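PDB 3LDU: putative methylase from Clostridium difficile, which probably methylates guanine in ribosomal RNA and carries a bound GTP in its Rossmann-like methyltransferase domain. Local coordinates for residues A[59-64]-A[162-167]; A[158-163]-A[228-233]; A[309-314]-A[343-348]. All blocks are in the same frame, centred on the assembly; numbering follows the deposited sequence.

How the contacts relate
Contacts 1 and 2 are neighbours, their centres 9 Å apart, whereas contact 3 lies about 28 Å from the first and 36 Å from the second, centre to centre. The first two share Gly162 and Asp163 and meet at the paired strands 63-70 and 153-159 of the N-terminal mixed sheet; contact 1 ends in sequence on the run where contact 2 begins. Together they tie the ferredoxin-like and THUMP part to the methyltransferase part. Contact 3 comes later, between the ends of the adjacent parallel strands 304-307 and 339-344 in the second sheet, beside GTP. Contacts 1 and 3 do not touch (nearest atoms about 12 Å), but 162-167 comes near the nucleotide, while contact 2 lies away from it.

Contact 1: A[59-64]-A[162-167]; sequences AERVHL and GDALHK
Leu165 fits its side chain against the backbone of 59-62, and this is the dense part of the contact. Its CB lies 3.3 Å from Ala59 O, while CD1 is 3.8 Å from Arg61 CA and also reaches the methyls Ala59 CB and Val62 CG2. The backbone fixes the same residue: Leu165 N donates to Glu60 O over 3.0 Å with an angle of 164° at the hydrogen. A type I turn from Ala164 to Lys167 bends the chain just there.

The more open side is polar. Arg61, modelled in two conformers, grips Gly162 O end-on in the conformer described, NH1 at 3.0 Å and NH2 at 3.1 Å, with that oxygen only 2° out of the guanidinium plane. A bend at chi3 (64°) turns the group to the glycine; NH2 also forms a salt bridge with Asp159. Glu60 OE1 only brushes His166 CD2 at 4.0 Å, and a water links the two residues by accepting from His166 N and donating to Glu60 O. The Glu60 carboxylate is further held by Arg180 and Thr182, and His166 ND1 by Glu181.

The contact joins the start of strand 63-70 to the linker toward helix 181-189. Strand 7-12 lies against Ala59 and Val62, and Asn53 of helix 48-55 touches both Val62 and Leu165.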
loop_
_atom_site.group_PDB
_atom_site.type_symbol
_atom_site.label_atom_id
_atom_site.label_comp_id
_atom_site.label_asym_id
_atom_site.label_seq_id
_atom_site.Cartn_x
_atom_site.Cartn_y
_atom_site.Cartn_z
ATOM N N ALA A 59 -1.068 -1.406 3.054
ATOM C CA ALA A 59 -2.445 -0.923 3.081
ATOM C C ALA A 59 -2.582 0.304 2.201
ATOM O O ALA A 59 -1.719 1.173 2.216
ATOM C CB ALA A 59 -2.844 -0.563 4.523
ATOM N N GLU A 60 -3.679 0.403 1.457
ATOM C CA GLU A 60 -3.893 1.603 0.652
ATOM C C GLU A 60 -4.510 2.709 1.499
ATOM O O GLU A 60 -4.414 3.882 1.150
ATOM C CB GLU A 60 -4.798 1.323 -0.545
ATOM C CG GLU A 60 -4.239 0.298 -1.506
ATOM C CD GLU A 60 -2.927 0.739 -2.138
ATOM O OE1 GLU A 60 -2.800 1.930 -2.503
ATOM O OE2 GLU A 60 -2.034 -0.123 -2.289
ATOM N N ARG A 61 -5.152 2.312 2.595
ATOM C CA ARG A 61 -5.651 3.263 3.579
ATOM C C ARG A 61 -6.245 2.519 4.758
ATOM O O ARG A 61 -6.204 1.289 4.812
ATOM C CB ARG A 61 -6.641 4.269 2.979
ATOM C CG ARG A 61 -7.792 3.646 2.222
ATOM C CD ARG A 61 -8.761 4.715 1.738
ATOM N NE ARG A 61 -8.159 5.625 0.765
ATOM C CZ ARG A 61 -7.697 6.836 1.054
ATOM N NH1 ARG A 61 -7.171 7.595 0.098
ATOM N NH2 ARG A 61 -7.761 7.288 2.299
ATOM N N VAL A 62 -6.664 3.274 5.766
ATOM C CA VAL A 62 -7.156 2.672 6.993
ATOM C C VAL A 62 -8.527 3.267 7.273
ATOM O O VAL A 62 -8.648 4.477 7.471
ATOM C CB VAL A 62 -6.221 2.954 8.181
ATOM C CG1 VAL A 62 -6.839 2.413 9.490
ATOM C CG2 VAL A 62 -4.838 2.351 7.923
ATOM N N HIS A 63 -9.554 2.422 7.235
ATOM C CA HIS A 63 -10.934 2.850 7.489
ATOM C C HIS A 63 -11.402 2.427 8.868
ATOM O O HIS A 63 -11.119 1.323 9.329
ATOM C CB HIS A 63 -11.881 2.199 6.478
ATOM C CG HIS A 63 -11.667 2.634 5.060
ATOM N ND1 HIS A 63 -12.377 3.659 4.487
ATOM C CD2 HIS A 63 -10.825 2.173 4.106
ATOM C CE1 HIS A 63 -11.985 3.822 3.233
ATOM N NE2 HIS A 63 -11.045 2.921 2.977
ATOM N N LEU A 64 -12.150 3.306 9.520
ATOM C CA LEU A 64 -12.834 2.956 10.754
ATOM C C LEU A 64 -14.233 2.445 10.387
ATOM O O LEU A 64 -15.038 3.184 9.827
ATOM C CB LEU A 64 -12.937 4.184 11.661
ATOM C CG LEU A 64 -13.807 3.989 12.913
ATOM C CD1 LEU A 64 -13.215 2.907 13.816
ATOM C CD2 LEU A 64 -13.944 5.297 13.666
ATOM N N GLY A 162 -6.826 10.012 4.676
ATOM C CA GLY A 162 -6.736 11.206 3.855
ATOM C C GLY A 162 -6.047 10.876 2.533
ATOM O O GLY A 162 -6.555 10.079 1.750
ATOM N N ASP A 163 -4.898 11.481 2.274
ATOM C CA ASP A 163 -4.122 11.109 1.087
ATOM C C ASP A 163 -3.810 9.609 1.109
ATOM O O ASP A 163 -3.389 9.073 2.129
ATOM C CB ASP A 163 -2.815 11.904 1.011
ATOM C CG ASP A 163 -3.018 13.322 0.523
ATOM O OD1 ASP A 163 -4.117 13.628 0.016
ATOM O OD2 ASP A 163 -2.071 14.129 0.641
ATOM N N ALA A 164 -4.025 8.931 -0.012
ATOM C CA ALA A 164 -3.738 7.494 -0.097
ATOM C C ALA A 164 -2.394 7.151 0.553
ATOM O O ALA A 164 -1.408 7.871 0.377
ATOM C CB ALA A 164 -3.764 7.030 -1.548
ATOM N N LEU A 165 -2.356 6.043 1.291
ATOM C CA LEU A 165 -1.181 5.665 2.069
ATOM C C LEU A 165 0.083 5.470 1.228
ATOM O O LEU A 165 1.201 5.667 1.722
ATOM C CB LEU A 165 -1.456 4.397 2.895
ATOM C CG LEU A 165 -2.076 4.602 4.272
ATOM C CD1 LEU A 165 -2.139 3.275 5.017
ATOM C CD2 LEU A 165 -1.283 5.652 5.073
ATOM N N HIS A 166 -0.076 5.091 -0.038
ATOM C CA HIS A 166 1.109 4.859 -0.861
ATOM C C HIS A 166 1.925 6.140 -1.029
ATOM O O HIS A 166 3.110 6.093 -1.376
ATOM C CB HIS A 166 0.754 4.233 -2.219
ATOM C CG HIS A 166 0.101 5.185 -3.180
ATOM N ND1 HIS A 166 0.819 5.961 -4.057
ATOM C CD2 HIS A 166 -1.208 5.458 -3.405
ATOM C CE1 HIS A 166 -0.021 6.690 -4.784
ATOM N NE2 HIS A 166 -1.249 6.406 -4.404
ATOM N N LYS A 167 1.298 7.284 -0.768
ATOM C CA LYS A 167 2.020 8.543 -0.834
ATOM C C LYS A 167 2.719 8.757 0.502
ATOM O O LYS A 167 2.140 9.348 1.425
ATOM C CB LYS A 167 1.063 9.688 -1.162
ATOM C CG LYS A 167 0.266 9.454 -2.433
ATOM C CD LYS A 167 -0.606 10.627 -2.802
ATOM C CE LYS A 167 -1.280 10.383 -4.145
ATOM N NZ LYS A 167 -1.900 11.623 -4.694
HETATM O O HOH W 1 -2.609 4.014 -1.065
#

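Contact 2: A[158-163]-A[228-233]; sequences IDTTGD and FISEKW
Phe228 meets Thr161 first: its CA lies 3.3 Å from Thr161 O in a CA-H...O contact, and its ring runs alongside the threonine, CD1 near CG2 and both side chains pointing the same way. Its own N is held by Glu231 OE1 through the anti lone pair.

Ile229, opening the 3-10 segment, donates its N to Thr161 O at 2.9 Å, with 162° at the hydrogen. Its CG2 methyl, set between backbone N and carbonyl carbon, presses 3.5 Å from Asp159 O.

Ser230 uses two donors on Thr160 O. OG comes in the carbonyl plane on a lone pair at 2.7 Å, and N from above that plane at 3.2 Å. A chi1 of 54° turns the hydroxyl back over its own main chain, which lets both donors converge.

Trp233 closes the segment. The edge of its indole carries CZ2 to 3.3 Å from Asp159 O, CH2 lies 3.5 Å from Ile158 CG2, and Ser230 CB covers one face. Lys142 O takes its NE1, and Tyr143 stacks on the ring.

The turn after strand 153-159 therefore offers successive carbonyls to the 3-10 segment, while an Asx turn, Thr161 N to Asp159 OD1 at 2.9 Å, shapes it. Asp159 O, by contrast, is buried without a hydrogen-bond partner and is met by carbon alone across the contact, the indole edge of Trp233 and the Ile229 methyl.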
loop_
_atom_site.group_PDB
_atom_site.type_symbol
_atom_site.label_atom_id
_atom_site.label_comp_id
_atom_site.label_asym_id
_atom_site.label_seq_id
_atom_site.Cartn_x
_atom_site.Cartn_y
_atom_site.Cartn_z
ATOM N N ILE A 158 -15.452 5.391 8.055
ATOM C CA ILE A 158 -14.865 6.724 7.967
ATOM C C ILE A 158 -13.386 6.579 7.631
ATOM O O ILE A 158 -12.673 5.795 8.253
ATOM C CB ILE A 158 -15.013 7.514 9.290
ATOM C CG1 ILE A 158 -16.462 7.412 9.810
ATOM C CG2 ILE A 158 -14.567 8.968 9.105
ATOM C CD1 ILE A 158 -16.757 8.271 11.028
ATOM N N ASP A 159 -12.936 7.327 6.634
ATOM C CA ASP A 159 -11.528 7.326 6.244
ATOM C C ASP A 159 -10.682 8.000 7.326
ATOM O O ASP A 159 -10.952 9.149 7.686
ATOM C CB ASP A 159 -11.382 8.068 4.915
ATOM C CG ASP A 159 -9.934 8.221 4.486
ATOM O OD1 ASP A 159 -9.112 7.388 4.899
ATOM O OD2 ASP A 159 -9.629 9.169 3.733
ATOM N N THR A 160 -9.677 7.299 7.850
ATOM C CA THR A 160 -8.810 7.861 8.894
ATOM C C THR A 160 -7.514 8.402 8.302
ATOM O O THR A 160 -6.703 9.011 9.006
ATOM C CB THR A 160 -8.440 6.826 9.990
ATOM O OG1 THR A 160 -7.513 5.870 9.459
ATOM C CG2 THR A 160 -9.671 6.093 10.505
ATOM N N THR A 161 -7.333 8.179 7.000
ATOM C CA THR A 161 -6.041 8.403 6.339
ATOM C C THR A 161 -5.913 9.741 5.601
ATOM O O THR A 161 -5.015 10.525 5.883
ATOM C CB THR A 161 -5.762 7.249 5.364
ATOM O OG1 THR A 161 -5.767 6.021 6.096
ATOM C CG2 THR A 161 -4.411 7.453 4.682
ATOM N N GLY A 162 -6.826 10.012 4.676
ATOM C CA GLY A 162 -6.736 11.206 3.855
ATOM C C GLY A 162 -6.047 10.876 2.533
ATOM O O GLY A 162 -6.555 10.079 1.750
ATOM N N ASP A 163 -4.898 11.481 2.274
ATOM C CA ASP A 163 -4.122 11.109 1.087
ATOM C C ASP A 163 -3.810 9.609 1.109
ATOM O O ASP A 163 -3.389 9.073 2.129
ATOM C CB ASP A 163 -2.815 11.904 1.011
ATOM C CG ASP A 163 -3.018 13.322 0.523
ATOM O OD1 ASP A 163 -4.117 13.628 0.016
ATOM O OD2 ASP A 163 -2.071 14.129 0.641
ATOM N N PHE A 228 -2.063 12.608 8.517
ATOM C CA PHE A 228 -3.264 11.814 8.307
ATOM C C PHE A 228 -4.465 12.620 8.733
ATOM O O PHE A 228 -4.399 13.379 9.707
ATOM C CB PHE A 228 -3.171 10.526 9.114
ATOM C CG PHE A 228 -1.975 9.709 8.757
ATOM C CD1 PHE A 228 -2.023 8.831 7.690
ATOM C CD2 PHE A 228 -0.789 9.850 9.459
ATOM C CE1 PHE A 228 -0.905 8.084 7.342
ATOM C CE2 PHE A 228 0.320 9.105 9.121
ATOM C CZ PHE A 228 0.261 8.226 8.055
ATOM N N ILE A 229 -5.565 12.477 7.999
ATOM C CA ILE A 229 -6.758 13.289 8.280
ATOM C C ILE A 229 -7.260 13.123 9.716
ATOM O O ILE A 229 -7.728 14.093 10.310
ATOM C CB ILE A 229 -7.888 12.990 7.262
ATOM C CG1 ILE A 229 -8.949 14.092 7.284
ATOM C CG2 ILE A 229 -8.516 11.618 7.535
ATOM C CD1 ILE A 229 -8.407 15.471 6.961
ATOM N N SER A 230 -7.150 11.923 10.292
ATOM C CA SER A 230 -7.681 11.668 11.646
ATOM C C SER A 230 -6.863 12.308 12.769
ATOM O O SER A 230 -7.290 12.313 13.939
ATOM C CB SER A 230 -7.799 10.163 11.915
ATOM O OG SER A 230 -6.553 9.510 11.680
ATOM N N GLU A 231 -5.692 12.840 12.432
ATOM C CA GLU A 231 -4.899 13.554 13.422
ATOM C C GLU A 231 -5.603 14.828 13.878
ATOM O O GLU A 231 -5.297 15.361 14.949
ATOM C CB GLU A 231 -3.504 13.883 12.891
ATOM C CG GLU A 231 -2.622 12.663 12.722
ATOM C CD GLU A 231 -1.224 13.042 12.305
ATOM O OE1 GLU A 231 -0.999 13.223 11.089
ATOM O OE2 GLU A 231 -0.354 13.168 13.193
ATOM N N LYS A 232 -6.540 15.317 13.069
ATOM C CA LYS A 232 -7.307 16.510 13.444
ATOM C C LYS A 232 -8.622 16.204 14.179
ATOM O O LYS A 232 -9.303 17.123 14.639
ATOM C CB LYS A 232 -7.602 17.379 12.222
ATOM C CG LYS A 232 -6.358 17.799 11.442
ATOM C CD LYS A 232 -6.744 18.647 10.238
ATOM C CE LYS A 232 -5.526 19.086 9.443
ATOM N NZ LYS A 232 -4.590 19.902 10.268
ATOM N N TRP A 233 -8.972 14.930 14.310
ATOM C CA TRP A 233 -10.260 14.570 14.899
ATOM C C TRP A 233 -10.337 14.877 16.385
ATOM O O TRP A 233 -9.536 14.380 17.172
ATOM C CB TRP A 233 -10.547 13.086 14.695
ATOM C CG TRP A 233 -10.843 12.702 13.283
ATOM C CD1 TRP A 233 -10.910 13.529 12.195
ATOM C CD2 TRP A 233 -11.142 11.382 12.808
ATOM N NE1 TRP A 233 -11.212 12.791 11.064
ATOM C CE2 TRP A 233 -11.360 11.476 11.417
ATOM C CE3 TRP A 233 -11.238 10.128 13.425
ATOM C CZ2 TRP A 233 -11.673 10.359 10.632
ATOM C CZ3 TRP A 233 -11.550 9.030 12.651
ATOM C CH2 TRP A 233 -11.762 9.151 11.265
#

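Contact 3: A[309-314]-A[343-348]; sequences PPYGER and ITSYED. With GTP (guanosine-5'-triphosphate), chain B.
Tyr311 lies over the end of strand 339-344, beside Thr344 and Ser345, and its side chain can be traced outward. CB starts 3.3 Å from Ser345 OG. With chi1 at -61°, CG stands anti to the carbonyl carbon and the ring slides past Thr344 in the opposite direction. One ortho carbon, CD1, stays with the serine, 3.4 Å from its OG; the other, CD2, is 3.6 Å from Thr344 OG1. Farther out, CE2 approaches Ile343 O, also at 3.6 Å, so the ring spans three residues of 343-348. Ser345 N and Thr344 C lie over one ring face, the nitrogen offset toward the rim. At the tip, OH is hydrogen-bonded to Asn308 ND2.

From 309-314, Glu313 and Pro309 complete the join. Ser345 OG donates to Glu313 OE2 over 2.9 Å, meeting the carboxylate on its anti side and 17° out of plane; a water donates to both Ser345 OG and Tyr311 O. On the inner side Pro309 CD sits 3.2 Å from Ile343 O. Thr344 OG1 accepts from Tyr346 N at 3.1 Å in an ST turn at the end of the strand, and is also bonded to Tyr325 OH of helix 315-333.

Asn308, Pro309, Pro310 and Tyr311 spell the NPPY form of motif IV in amino-methyltransferases, where this loop borders the cofactor and the target base. Here Pro309 and Pro310 line the GTP pocket, Pro310 N lying 3.6 Å from GTP O5'. Ile343 O and Ser345 N are buried without hydrogen-bond partners, packed instead on Pro309 and the Tyr311 ring. Against 343-348 the loop is thus held mainly by ring and proline packing, with its one direct hydrogen bond at the exposed Glu313.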
loop_
_atom_site.group_PDB
_atom_site.type_symbol
_atom_site.label_atom_id
_atom_site.label_comp_id
_atom_site.label_asym_id
_atom_site.label_seq_id
_atom_site.Cartn_x
_atom_site.Cartn_y
_atom_site.Cartn_z
ATOM N N PRO A 309 11.046 -4.490 -14.548
ATOM C CA PRO A 309 11.531 -4.139 -15.895
ATOM C C PRO A 309 10.418 -3.532 -16.745
ATOM O O PRO A 309 9.257 -3.595 -16.349
ATOM C CB PRO A 309 11.932 -5.503 -16.487
ATOM C CG PRO A 309 11.045 -6.491 -15.756
ATOM C CD PRO A 309 10.975 -5.950 -14.344
ATOM N N PRO A 310 10.762 -2.973 -17.913
ATOM C CA PRO A 310 9.725 -2.573 -18.874
ATOM C C PRO A 310 8.818 -3.774 -19.179
ATOM O O PRO A 310 9.313 -4.897 -19.191
ATOM C CB PRO A 310 10.525 -2.196 -20.122
ATOM C CG PRO A 310 11.933 -1.975 -19.653
ATOM C CD PRO A 310 12.125 -2.848 -18.459
ATOM N N TYR A 311 7.529 -3.541 -19.420
ATOM C CA TYR A 311 6.571 -4.629 -19.647
ATOM C C TYR A 311 6.372 -4.986 -21.117
ATOM O O TYR A 311 5.845 -6.058 -21.439
ATOM C CB TYR A 311 5.198 -4.270 -19.077
ATOM C CG TYR A 311 5.152 -4.017 -17.580
ATOM C CD1 TYR A 311 4.026 -3.434 -16.993
ATOM C CD2 TYR A 311 6.211 -4.372 -16.757
ATOM C CE1 TYR A 311 3.959 -3.203 -15.616
ATOM C CE2 TYR A 311 6.157 -4.150 -15.375
ATOM C CZ TYR A 311 5.035 -3.554 -14.815
ATOM O OH TYR A 311 4.987 -3.342 -13.456
ATOM N N GLY A 312 6.744 -4.067 -22.002
ATOM C CA GLY A 312 6.580 -4.267 -23.434
ATOM C C GLY A 312 5.127 -4.382 -23.864
ATOM O O GLY A 312 4.790 -5.184 -24.727
ATOM N N GLU A 313 4.261 -3.570 -23.269
ATOM C CA GLU A 313 2.835 -3.640 -23.575
ATOM C C GLU A 313 2.494 -3.117 -24.968
ATOM O O GLU A 313 1.528 -3.571 -25.587
ATOM C CB GLU A 313 2.011 -2.904 -22.511
ATOM C CG GLU A 313 2.102 -3.527 -21.124
ATOM C CD GLU A 313 0.998 -3.054 -20.188
ATOM O OE1 GLU A 313 0.159 -2.231 -20.615
ATOM O OE2 GLU A 313 0.967 -3.512 -19.025
ATOM N N ARG A 314 3.285 -2.166 -25.463
ATOM C CA ARG A 314 3.034 -1.584 -26.781
ATOM C C ARG A 314 3.654 -2.435 -27.883
ATOM O O ARG A 314 4.762 -2.933 -27.731
ATOM C CB ARG A 314 3.574 -0.154 -26.856
ATOM C CG ARG A 314 2.985 0.776 -25.795
ATOM C CD ARG A 314 3.185 2.249 -26.143
ATOM N NE ARG A 314 4.595 2.628 -26.186
ATOM C CZ ARG A 314 5.272 2.875 -27.304
ATOM N NH1 ARG A 314 4.668 2.788 -28.483
ATOM N NH2 ARG A 314 6.553 3.215 -27.241
ATOM N N ILE A 343 8.929 -8.385 -11.580
ATOM C CA ILE A 343 7.505 -8.172 -11.806
ATOM C C ILE A 343 7.265 -7.647 -13.222
ATOM O O ILE A 343 7.930 -6.711 -13.671
ATOM C CB ILE A 343 6.893 -7.217 -10.736
ATOM C CG1 ILE A 343 5.411 -6.993 -11.040
ATOM C CG2 ILE A 343 7.670 -5.896 -10.657
ATOM C CD1 ILE A 343 4.604 -6.393 -9.859
ATOM N N THR A 344 6.364 -8.286 -13.953
ATOM C CA THR A 344 6.037 -7.827 -15.294
ATOM C C THR A 344 4.672 -8.326 -15.715
ATOM O O THR A 344 4.217 -9.370 -15.243
ATOM C CB THR A 344 7.090 -8.257 -16.349
ATOM O OG1 THR A 344 6.666 -7.794 -17.637
ATOM C CG2 THR A 344 7.244 -9.771 -16.388
ATOM N N SER A 345 4.028 -7.589 -16.614
ATOM C CA SER A 345 2.735 -8.005 -17.145
ATOM C C SER A 345 2.899 -8.850 -18.401
ATOM O O SER A 345 1.913 -9.341 -18.961
ATOM C CB SER A 345 1.865 -6.789 -17.459
ATOM O OG SER A 345 2.429 -6.019 -18.507
ATOM N N TYR A 346 4.142 -9.020 -18.843
ATOM C CA TYR A 346 4.421 -9.856 -20.009
ATOM C C TYR A 346 4.151 -11.326 -19.664
ATOM O O TYR A 346 4.891 -11.944 -18.901
ATOM C CB TYR A 346 5.859 -9.645 -20.498
ATOM C CG TYR A 346 6.121 -10.281 -21.850
ATOM C CD1 TYR A 346 5.790 -9.617 -23.023
ATOM C CD2 TYR A 346 6.680 -11.545 -21.945
ATOM C CE1 TYR A 346 6.011 -10.195 -24.259
ATOM C CE2 TYR A 346 6.910 -12.131 -23.177
ATOM C CZ TYR A 346 6.569 -11.449 -24.330
ATOM O OH TYR A 346 6.790 -12.013 -25.568
ATOM N N GLU A 347 3.077 -11.874 -20.222
ATOM C CA GLU A 347 2.613 -13.215 -19.853
ATOM C C GLU A 347 3.670 -14.308 -20.026
ATOM O O GLU A 347 3.879 -15.132 -19.134
ATOM C CB GLU A 347 1.351 -13.583 -20.638
ATOM C CG GLU A 347 0.080 -12.924 -20.122
ATOM C CD GLU A 347 -0.477 -13.607 -18.885
ATOM O OE1 GLU A 347 -0.868 -14.790 -18.986
ATOM O OE2 GLU A 347 -0.534 -12.960 -17.816
ATOM N N ASP A 348 4.337 -14.300 -21.174
ATOM C CA ASP A 348 5.289 -15.350 -21.515
ATOM C C ASP A 348 6.717 -15.011 -21.079
ATOM O O ASP A 348 7.686 -15.347 -21.771
ATOM C CB ASP A 348 5.259 -15.596 -23.020
ATOM C CG ASP A 348 5.701 -16.994 -23.390
ATOM O OD1 ASP A 348 5.455 -17.924 -22.590
ATOM O OD2 ASP A 348 6.288 -17.162 -24.479
HETATM P PG GTP B . 10.122 2.505 -10.104
HETATM O O1G GTP B . 11.269 1.850 -9.365
HETATM O O2G GTP B . 8.910 2.490 -9.212
HETATM O O3G GTP B . 10.431 3.950 -10.423
HETATM O O3B GTP B . 9.848 1.664 -11.462
HETATM P PB GTP B . 10.247 2.293 -12.896
HETATM O O1B GTP B . 8.994 2.874 -13.508
HETATM O O2B GTP B . 11.277 3.379 -12.748
HETATM O O3A GTP B . 10.794 1.128 -13.874
HETATM P PA GTP B . 10.209 1.143 -15.385
HETATM O O1A GTP B . 10.266 2.564 -15.904
HETATM O O2A GTP B . 8.785 0.640 -15.415
HETATM O "O5'" GTP B . 11.175 0.255 -16.309
HETATM C "C5'" GTP B . 12.340 -0.213 -15.707
HETATM C "C4'" GTP B . 13.435 0.825 -15.925
HETATM O "O4'" GTP B . 14.471 0.140 -16.573
HETATM C "C3'" GTP B . 13.103 2.020 -16.821
HETATM O "O3'" GTP B . 13.313 3.193 -16.065
HETATM C "C2'" GTP B . 14.103 1.980 -17.974
HETATM O "O2'" GTP B . 14.764 3.213 -18.179
HETATM C "C1'" GTP B . 15.135 1.011 -17.453
HETATM N N9 GTP B . 15.796 0.165 -18.454
HETATM C C8 GTP B . 15.380 -0.290 -19.677
HETATM N N7 GTP B . 16.380 -1.061 -20.184
HETATM C C5 GTP B . 17.411 -1.085 -19.300
HETATM C C6 GTP B . 18.657 -1.703 -19.308
HETATM O O6 GTP B . 19.025 -2.402 -20.265
HETATM N N1 GTP B . 19.481 -1.521 -18.217
HETATM C C2 GTP B . 19.086 -0.746 -17.140
HETATM N N2 GTP B . 19.908 -0.616 -16.113
HETATM N N3 GTP B . 17.845 -0.115 -17.127
HETATM C C4 GTP B . 17.041 -0.309 -18.204
HETATM O O HOH W 2 3.248 -6.858 -21.362
#